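Local atomic coordinates of PTS-dependent dihydroxyacetone kinase operon regulatory protein (PDB entry 4LRZ), a protein that activates transcription of the dhaKLM dihydroxyacetone kinase operon from a sigma-70 promoter and represses its own gene, the chain here being its probable sensor region. Residues 48-53 / 83-88; 76-81 / 116-121. All coordinates share one frame; numbering follows the deposited sequence.

Contact 1: residues 48-53 / 83-88; sequences RRKKAM and CILSRN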
ATOM      1  N   ARG F  48      13.089  -2.758 -19.354  1.00 49.68           N
ATOM      2  CA  ARG F  48      13.821  -3.132 -18.161  1.00 51.17           C
ATOM      3  C   ARG F  48      13.699  -2.114 -17.013  1.00 50.12           C
ATOM      4  O   ARG F  48      13.384  -2.508 -15.892  1.00 50.53           O
ATOM      5  CB  ARG F  48      15.303  -3.468 -18.497  1.00 53.24           C
ATOM      6  CG  ARG F  48      16.330  -3.378 -17.318  1.00 57.70           C
ATOM      7  CD  ARG F  48      17.694  -4.111 -17.589  1.00 63.97           C
ATOM      8  NE  ARG F  48      17.951  -4.284 -19.021  1.00 67.90           N
ATOM      9  CZ  ARG F  48      18.602  -3.411 -19.800  1.00 70.22           C
ATOM     10  NH1 ARG F  48      19.111  -2.283 -19.298  1.00 70.25           N
ATOM     11  NH2 ARG F  48      18.738  -3.667 -21.099  1.00 71.22           N
ATOM     12  N   ARG F  49      13.936  -0.830 -17.240  1.00 48.60           N
ATOM     13  CA  ARG F  49      13.868   0.092 -16.088  1.00 47.37           C
ATOM     14  C   ARG F  49      12.431   0.412 -15.594  1.00 44.41           C
ATOM     15  O   ARG F  49      12.232   0.968 -14.502  1.00 43.20           O
ATOM     16  CB  ARG F  49      14.661   1.375 -16.336  1.00 48.95           C
ATOM     17  CG  ARG F  49      14.098   2.207 -17.423  1.00 52.40           C
ATOM     18  CD  ARG F  49      14.645   3.658 -17.494  1.00 59.07           C
ATOM     19  NE  ARG F  49      13.690   4.340 -18.378  1.00 62.40           N
ATOM     20  CZ  ARG F  49      12.719   5.166 -17.969  1.00 64.08           C
ATOM     21  NH1 ARG F  49      11.843   5.659 -18.873  1.00 61.07           N
ATOM     22  NH2 ARG F  49      12.633   5.507 -16.667  1.00 62.64           N
ATOM     23  N   LYS F  50      11.440   0.038 -16.383  1.00 41.07           N
ATOM     24  CA  LYS F  50      10.058   0.229 -15.975  1.00 39.34           C
ATOM     25  C   LYS F  50       9.416  -1.028 -15.333  1.00 38.42           C
ATOM     26  O   LYS F  50       8.231  -1.032 -15.034  1.00 36.33           O
ATOM     27  CB  LYS F  50       9.282   0.764 -17.158  1.00 37.77           C
ATOM     28  CG  LYS F  50       9.790   2.167 -17.541  1.00 38.84           C
ATOM     29  CD  LYS F  50       8.890   3.125 -16.881  1.00 40.62           C
ATOM     30  CE  LYS F  50       9.544   4.057 -15.954  1.00 41.28           C
ATOM     31  NZ  LYS F  50       8.396   4.452 -15.081  1.00 34.93           N
ATOM     32  N   LYS F  51      10.243  -2.060 -15.119  1.00 38.90           N
ATOM     33  CA  LYS F  51       9.856  -3.374 -14.662  1.00 41.21           C
ATOM     34  C   LYS F  51       8.862  -3.314 -13.481  1.00 40.86           C
ATOM     35  O   LYS F  51       7.777  -3.892 -13.558  1.00 40.28           O
ATOM     36  CB  LYS F  51      11.108  -4.169 -14.261  1.00 42.79           C
ATOM     37  CG  LYS F  51      10.873  -5.692 -13.998  1.00 49.02           C
ATOM     38  CD  LYS F  51      11.883  -6.274 -12.924  1.00 55.30           C
ATOM     39  CE  LYS F  51      13.095  -6.997 -13.514  1.00 61.22           C
ATOM     40  NZ  LYS F  51      12.813  -8.393 -14.044  1.00 64.41           N
ATOM     41  N   ALA F  52       9.221  -2.568 -12.435  1.00 40.64           N
ATOM     42  CA  ALA F  52       8.425  -2.522 -11.235  1.00 41.24           C
ATOM     43  C   ALA F  52       6.998  -2.061 -11.549  1.00 40.67           C
ATOM     44  O   ALA F  52       6.038  -2.769 -11.235  1.00 40.39           O
ATOM     45  CB  ALA F  52       9.099  -1.673 -10.154  1.00 40.96           C
ATOM     46  N   MET F  53       6.849  -0.915 -12.201  1.00 39.86           N
ATOM     47  CA  MET F  53       5.513  -0.438 -12.564  1.00 39.21           C
ATOM     48  C   MET F  53       4.850  -1.381 -13.597  1.00 38.80           C
ATOM     49  O   MET F  53       3.639  -1.572 -13.592  1.00 37.78           O
ATOM     50  CB  MET F  53       5.571   1.019 -13.068  1.00 39.71           C
ATOM     51  CG  MET F  53       4.272   1.559 -13.764  1.00 43.95           C
ATOM     52  SD  MET F  53       4.513   2.260 -15.471  1.00 52.42           S
ATOM     53  CE  MET F  53       5.676   1.043 -16.061  1.00 42.99           C
ATOM     54  N   CYS F  83       5.817   6.427 -24.082  1.00 35.24           N
ATOM     55  CA  CYS F  83       6.188   5.257 -24.862  1.00 35.00           C
ATOM     56  C   CYS F  83       5.340   4.061 -24.437  1.00 35.41           C
ATOM     57  O   CYS F  83       5.277   3.739 -23.221  1.00 33.79           O
ATOM     58  CB  CYS F  83       7.668   4.944 -24.643  1.00 35.46           C
ATOM     59  SG  CYS F  83       8.325   3.619 -25.697  1.00 37.69           S
ATOM     60  N   ILE F  84       4.677   3.413 -25.415  1.00 35.62           N
ATOM     61  CA  ILE F  84       3.843   2.235 -25.133  1.00 34.89           C
ATOM     62  C   ILE F  84       4.708   1.067 -24.681  1.00 35.74           C
ATOM     63  O   ILE F  84       5.569   0.587 -25.420  1.00 36.90           O
ATOM     64  CB  ILE F  84       2.988   1.818 -26.319  1.00 34.38           C
ATOM     65  CG1 ILE F  84       1.983   2.914 -26.642  1.00 32.97           C
ATOM     66  CG2 ILE F  84       2.223   0.541 -25.964  1.00 35.19           C
ATOM     67  CD1 ILE F  84       1.029   2.570 -27.703  1.00 30.55           C
ATOM     68  N   LEU F  85       4.482   0.621 -23.450  1.00 35.86           N
ATOM     69  CA  LEU F  85       5.261  -0.478 -22.845  1.00 36.26           C
ATOM     70  C   LEU F  85       4.567  -1.851 -23.043  1.00 36.67           C
ATOM     71  O   LEU F  85       5.227  -2.866 -23.270  1.00 35.84           O
ATOM     72  CB  LEU F  85       5.483  -0.212 -21.348  1.00 35.94           C
ATOM     73  CG  LEU F  85       6.334   1.019 -20.992  1.00 37.86           C
ATOM     74  CD1 LEU F  85       6.250   1.291 -19.506  1.00 39.05           C
ATOM     75  CD2 LEU F  85       7.800   0.827 -21.404  1.00 38.32           C
ATOM     76  N   SER F  86       3.233  -1.856 -22.943  1.00 36.56           N
ATOM     77  CA  SER F  86       2.432  -3.080 -23.089  1.00 37.00           C
ATOM     78  C   SER F  86       1.017  -2.768 -23.559  1.00 36.25           C
ATOM     79  O   SER F  86       0.464  -1.699 -23.255  1.00 35.25           O
ATOM     80  CB  SER F  86       2.349  -3.774 -21.740  1.00 37.59           C
ATOM     81  OG  SER F  86       2.170  -5.181 -21.893  1.00 42.85           O
ATOM     82  N   ARG F  87       0.434  -3.708 -24.296  1.00 36.37           N
ATOM     83  CA  ARG F  87      -0.932  -3.600 -24.785  1.00 36.99           C
ATOM     84  C   ARG F  87      -1.706  -4.900 -24.530  1.00 37.68           C
ATOM     85  O   ARG F  87      -1.149  -5.981 -24.647  1.00 38.87           O
ATOM     86  CB  ARG F  87      -0.906  -3.343 -26.300  1.00 36.44           C
ATOM     87  CG  ARG F  87      -0.107  -2.114 -26.707  1.00 37.90           C
ATOM     88  CD  ARG F  87       0.869  -2.409 -27.840  1.00 39.77           C
ATOM     89  NE  ARG F  87       0.184  -2.976 -28.971  1.00 41.59           N
ATOM     90  CZ  ARG F  87       0.229  -4.259 -29.307  1.00 44.77           C
ATOM     91  NH1 ARG F  87       0.977  -5.132 -28.606  1.00 47.81           N
ATOM     92  NH2 ARG F  87      -0.458  -4.655 -30.362  1.00 38.76           N
ATOM     93  N   ASN F  88      -2.988  -4.818 -24.227  1.00 37.84           N
ATOM     94  CA  ASN F  88      -3.797  -6.031 -24.187  1.00 39.77           C
ATOM     95  C   ASN F  88      -5.226  -5.639 -24.437  1.00 39.91           C
ATOM     96  O   ASN F  88      -5.483  -4.446 -24.662  1.00 39.79           O
ATOM     97  CB  ASN F  88      -3.618  -6.834 -22.879  1.00 40.26           C
ATOM     98  CG  ASN F  88      -4.205  -6.137 -21.702  1.00 41.99           C
ATOM     99  OD1 ASN F  88      -4.973  -6.710 -20.927  1.00 48.19           O
ATOM    100  ND2 ASN F  88      -3.873  -4.886 -21.560  1.00 43.18           N
TER

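Contact 2: residues 76-81 / 116-121; sequences FILDET and CALSLA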
ATOM      1  N   PHE F  76      -3.590   0.084 -22.645  1.00 30.90           N
ATOM      2  CA  PHE F  76      -2.183   0.376 -22.819  1.00 30.63           C
ATOM      3  C   PHE F  76      -1.542   0.762 -21.484  1.00 30.50           C
ATOM      4  O   PHE F  76      -2.139   1.480 -20.702  1.00 29.69           O
ATOM      5  CB  PHE F  76      -2.020   1.632 -23.720  1.00 31.11           C
ATOM      6  CG  PHE F  76      -2.369   1.450 -25.205  1.00 32.05           C
ATOM      7  CD1 PHE F  76      -2.537   0.205 -25.789  1.00 32.88           C
ATOM      8  CD2 PHE F  76      -2.415   2.595 -26.041  1.00 36.54           C
ATOM      9  CE1 PHE F  76      -2.805   0.091 -27.170  1.00 34.74           C
ATOM     10  CE2 PHE F  76      -2.654   2.504 -27.429  1.00 33.69           C
ATOM     11  CZ  PHE F  76      -2.854   1.233 -27.989  1.00 35.42           C
ATOM     12  N   ILE F  77      -0.306   0.337 -21.251  1.00 30.57           N
ATOM     13  CA  ILE F  77       0.541   1.008 -20.259  1.00 31.13           C
ATOM     14  C   ILE F  77       1.604   1.847 -21.011  1.00 30.75           C
ATOM     15  O   ILE F  77       2.227   1.337 -21.914  1.00 31.45           O
ATOM     16  CB  ILE F  77       1.333   0.023 -19.376  1.00 30.61           C
ATOM     17  CG1 ILE F  77       0.679  -1.328 -19.372  1.00 30.65           C
ATOM     18  CG2 ILE F  77       1.520   0.622 -17.952  1.00 31.08           C
ATOM     19  CD1 ILE F  77       0.723  -2.064 -17.925  1.00 32.49           C
ATOM     20  N   LEU F  78       1.795   3.115 -20.644  1.00 29.77           N
ATOM     21  CA  LEU F  78       2.845   3.928 -21.237  1.00 29.82           C
ATOM     22  C   LEU F  78       3.801   4.386 -20.131  1.00 30.58           C
ATOM     23  O   LEU F  78       3.351   4.603 -18.980  1.00 28.62           O
ATOM     24  CB  LEU F  78       2.284   5.137 -21.996  1.00 29.56           C
ATOM     25  CG  LEU F  78       1.238   4.896 -23.116  1.00 31.55           C
ATOM     26  CD1 LEU F  78      -0.178   4.955 -22.541  1.00 31.36           C
ATOM     27  CD2 LEU F  78       1.350   5.936 -24.192  1.00 29.86           C
ATOM     28  N   ASP F  79       5.088   4.587 -20.477  1.00 31.12           N
ATOM     29  CA  ASP F  79       6.053   5.113 -19.495  1.00 33.23           C
ATOM     30  C   ASP F  79       5.907   6.626 -19.345  1.00 33.86           C
ATOM     31  O   ASP F  79       5.036   7.203 -19.993  1.00 33.52           O
ATOM     32  CB  ASP F  79       7.490   4.671 -19.787  1.00 32.85           C
ATOM     33  CG  ASP F  79       8.132   5.461 -20.881  1.00 35.20           C
ATOM     34  OD1 ASP F  79       7.493   6.328 -21.516  1.00 38.56           O
ATOM     35  OD2 ASP F  79       9.347   5.267 -21.089  1.00 44.66           O
ATOM     36  N   GLU F  80       6.740   7.278 -18.525  1.00 36.21           N
ATOM     37  CA  GLU F  80       6.570   8.710 -18.378  1.00 38.81           C
ATOM     38  C   GLU F  80       6.796   9.522 -19.660  1.00 39.63           C
ATOM     39  O   GLU F  80       6.465  10.692 -19.665  1.00 40.28           O
ATOM     40  CB  GLU F  80       7.378   9.378 -17.242  1.00 40.61           C
ATOM     41  CG  GLU F  80       8.782   8.920 -16.699  1.00 46.07           C
ATOM     42  CD  GLU F  80       9.535   7.828 -17.432  1.00 49.87           C
ATOM     43  OE1 GLU F  80      10.598   8.124 -17.995  1.00 55.45           O
ATOM     44  OE2 GLU F  80       9.111   6.659 -17.383  1.00 49.31           O
ATOM     45  N   THR F  81       7.375   8.942 -20.716  1.00 39.64           N
ATOM     46  CA  THR F  81       7.600   9.720 -21.963  1.00 40.74           C
ATOM     47  C   THR F  81       6.561   9.398 -23.039  1.00 40.06           C
ATOM     48  O   THR F  81       6.833   9.591 -24.211  1.00 40.63           O
ATOM     49  CB  THR F  81       9.019   9.489 -22.577  1.00 40.68           C
ATOM     50  OG1 THR F  81       9.026   8.251 -23.290  1.00 42.82           O
ATOM     51  CG2 THR F  81      10.138   9.443 -21.496  1.00 41.56           C
ATOM     52  N   CYS F 116      -4.419  14.272 -27.656  1.00 36.78           N
ATOM     53  CA  CYS F 116      -4.879  12.929 -27.361  1.00 35.54           C
ATOM     54  C   CYS F 116      -4.658  12.639 -25.885  1.00 34.20           C
ATOM     55  O   CYS F 116      -3.607  12.960 -25.330  1.00 34.33           O
ATOM     56  CB  CYS F 116      -4.106  11.893 -28.205  1.00 35.72           C
ATOM     57  SG  CYS F 116      -4.807  10.243 -28.103  1.00 37.17           S
ATOM     58  N   ALA F 117      -5.637  12.002 -25.254  1.00 33.18           N
ATOM     59  CA  ALA F 117      -5.533  11.607 -23.861  1.00 32.25           C
ATOM     60  C   ALA F 117      -4.182  10.907 -23.541  1.00 32.00           C
ATOM     61  O   ALA F 117      -3.584  11.115 -22.473  1.00 31.39           O
ATOM     62  CB  ALA F 117      -6.733  10.715 -23.501  1.00 32.06           C
ATOM     63  N   LEU F 118      -3.710  10.083 -24.476  1.00 31.65           N
ATOM     64  CA  LEU F 118      -2.460   9.336 -24.303  1.00 31.21           C
ATOM     65  C   LEU F 118      -1.339  10.242 -23.797  1.00 32.20           C
ATOM     66  O   LEU F 118      -0.492   9.797 -22.979  1.00 33.38           O
ATOM     67  CB  LEU F 118      -2.021   8.705 -25.628  1.00 29.97           C
ATOM     68  CG  LEU F 118      -2.865   7.601 -26.203  1.00 32.39           C
ATOM     69  CD1 LEU F 118      -2.239   6.984 -27.420  1.00 30.55           C
ATOM     70  CD2 LEU F 118      -3.066   6.504 -25.104  1.00 33.83           C
ATOM     71  N   SER F 119      -1.305  11.500 -24.275  1.00 30.93           N
ATOM     72  CA  SER F 119      -0.326  12.482 -23.718  1.00 30.02           C
ATOM     73  C   SER F 119      -0.935  13.500 -22.788  1.00 30.11           C
ATOM     74  O   SER F 119      -0.299  13.931 -21.845  1.00 30.94           O
ATOM     75  CB  SER F 119       0.454  13.229 -24.835  1.00 30.26           C
ATOM     76  OG  SER F 119      -0.403  13.997 -25.681  1.00 28.36           O
ATOM     77  N   LEU F 120      -2.155  13.927 -23.060  1.00 30.53           N
ATOM     78  CA  LEU F 120      -2.708  15.057 -22.326  1.00 32.97           C
ATOM     79  C   LEU F 120      -2.883  14.716 -20.844  1.00 33.80           C
ATOM     80  O   LEU F 120      -2.890  15.604 -19.973  1.00 34.09           O
ATOM     81  CB  LEU F 120      -4.048  15.413 -22.912  1.00 33.12           C
ATOM     82  CG  LEU F 120      -4.365  16.844 -23.247  1.00 38.18           C
ATOM     83  CD1 LEU F 120      -5.901  16.968 -23.255  1.00 40.08           C
ATOM     84  CD2 LEU F 120      -3.647  17.910 -22.350  1.00 38.12           C
ATOM     85  N   ALA F 121      -3.013  13.428 -20.541  1.00 34.25           N
ATOM     86  CA  ALA F 121      -3.164  13.041 -19.143  1.00 35.28           C
ATOM     87  C   ALA F 121      -1.940  13.427 -18.329  1.00 36.02           C
ATOM     88  O   ALA F 121      -2.085  14.028 -17.264  1.00 37.29           O
ATOM     89  CB  ALA F 121      -3.489  11.546 -18.997  1.00 34.06           C
TER

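Contact 1: residues 48-53 / 83-88
Leu85 CD1 is the one atom on which this contact turns, and Lys50 and Met53 reach it from the start of helix 51-66. Lys50 can be followed outward from its backbone. Its CB points at strand 84-89 and comes to 3.9 Å from Leu85 CD1; CG, placed beside the backbone N and anti to the carbonyl carbon (chi1 -65°), stays at 4.1 Å from the same methyl. Lys50 CD is 4.2 Å from Leu85 CD1, but the chain is bent at chi2 and chi3, and these bends carry CE and NZ away from the leucine. The ammonium ends in polar company instead, hydrogen-bonded to Thr158 OG1 of strand 157-166, with a long, weak ion pair to Glu80. Lys50 CG also lies over one face of the Arg49 guanidinium, 4.2 Å above its plane.

The setting is the GAF domain, whose antiparallel sheet has strand order 2-1-5-4-3; strand 84-89 is its outermost strand on one side within the chain, and helix 51-66 packs against it. Lys50 occupies the N-cap position of that helix, at the break from helix 40-49.

Met53, one turn further on, leaves the backbone with CG anti to N (chi1 168°) and then bends, bringing its terminal methyl to the strand: Met53 CE is 3.5 Å from Leu85 CD1. Both Lys50 and Met53 cross the leucine side chain at about a right angle. Leu85 itself belongs to a classic beta bulge, where it and Ser86 together face Ile77 of the neighbouring strand, while Leu54 of the helix also touches its side chain.

Contact 2: residues 76-81 / 116-121
Leu118 rests one methyl against two residues of strand 74-79, and that methyl makes every contact between the two segments. Its CD2 is 4.1 Å from Phe76 CD2 and 4.2 Å from Leu78 CD1. At the phenylalanine the methyl sits near the ring plane, at the edge instead of over a face; the Leu78 side chain is met at about a right angle. Phe76 and Leu78 are two apart in the strand, and both direct their CB atoms at the helix. Leu118 starts off to one side, and of its two branches CD2, not the extended CD1 (chi2 -174°), meets them. Leu118 also touches Cys108 and Ala162.

In a second shell, the backbones of Phe76 and Leu78 are hydrogen-bonded to Ala162 and Thr160 of strand 157-166, which sets the strand in the sheet so that both side chains face the helix. At the helix start, Cys116 is the N-cap residue, and its carbonyl O accepts from both Ser119 N and Leu120 N, each at 2.9 Å. Where the strand runs into its turn, Asp79 OD1 takes Thr81 N at 2.7 Å, from above the carboxylate plane, as an Asx turn, and uses its syn lone pair for Thr81 OG1 at 3.0 Å; Cys83 N is a further donor to this oxygen.

The helix thus lies on the central sheet of the GAF domain. Since the touching groups are all hydrocarbon and buried, the contact itself rests on dispersion and the exclusion of water, with the directional bonds left to its surroundings.

From the N terminus, the chain leaves helix 40-49, turns into helix 51-66 and enters strand 74-79, then hairpins back as strand 84-89. Here contact 1 closes a loop, with 29 residues between its segments. Contact 2 opens on strand 74-79, within that loop, and closes only at helix 117-124, so the two cross along the chain. In space their centres lie 12 Å apart. The paired strands join them through a probable hydrogen bond from Leu85 N to Ile77 O (2.8 Å), and a salt bridge links Arg49 NH1 to Glu80 OE1. Together they place helix 51-66 and helix 117-124 on opposite faces of the GAF sheet.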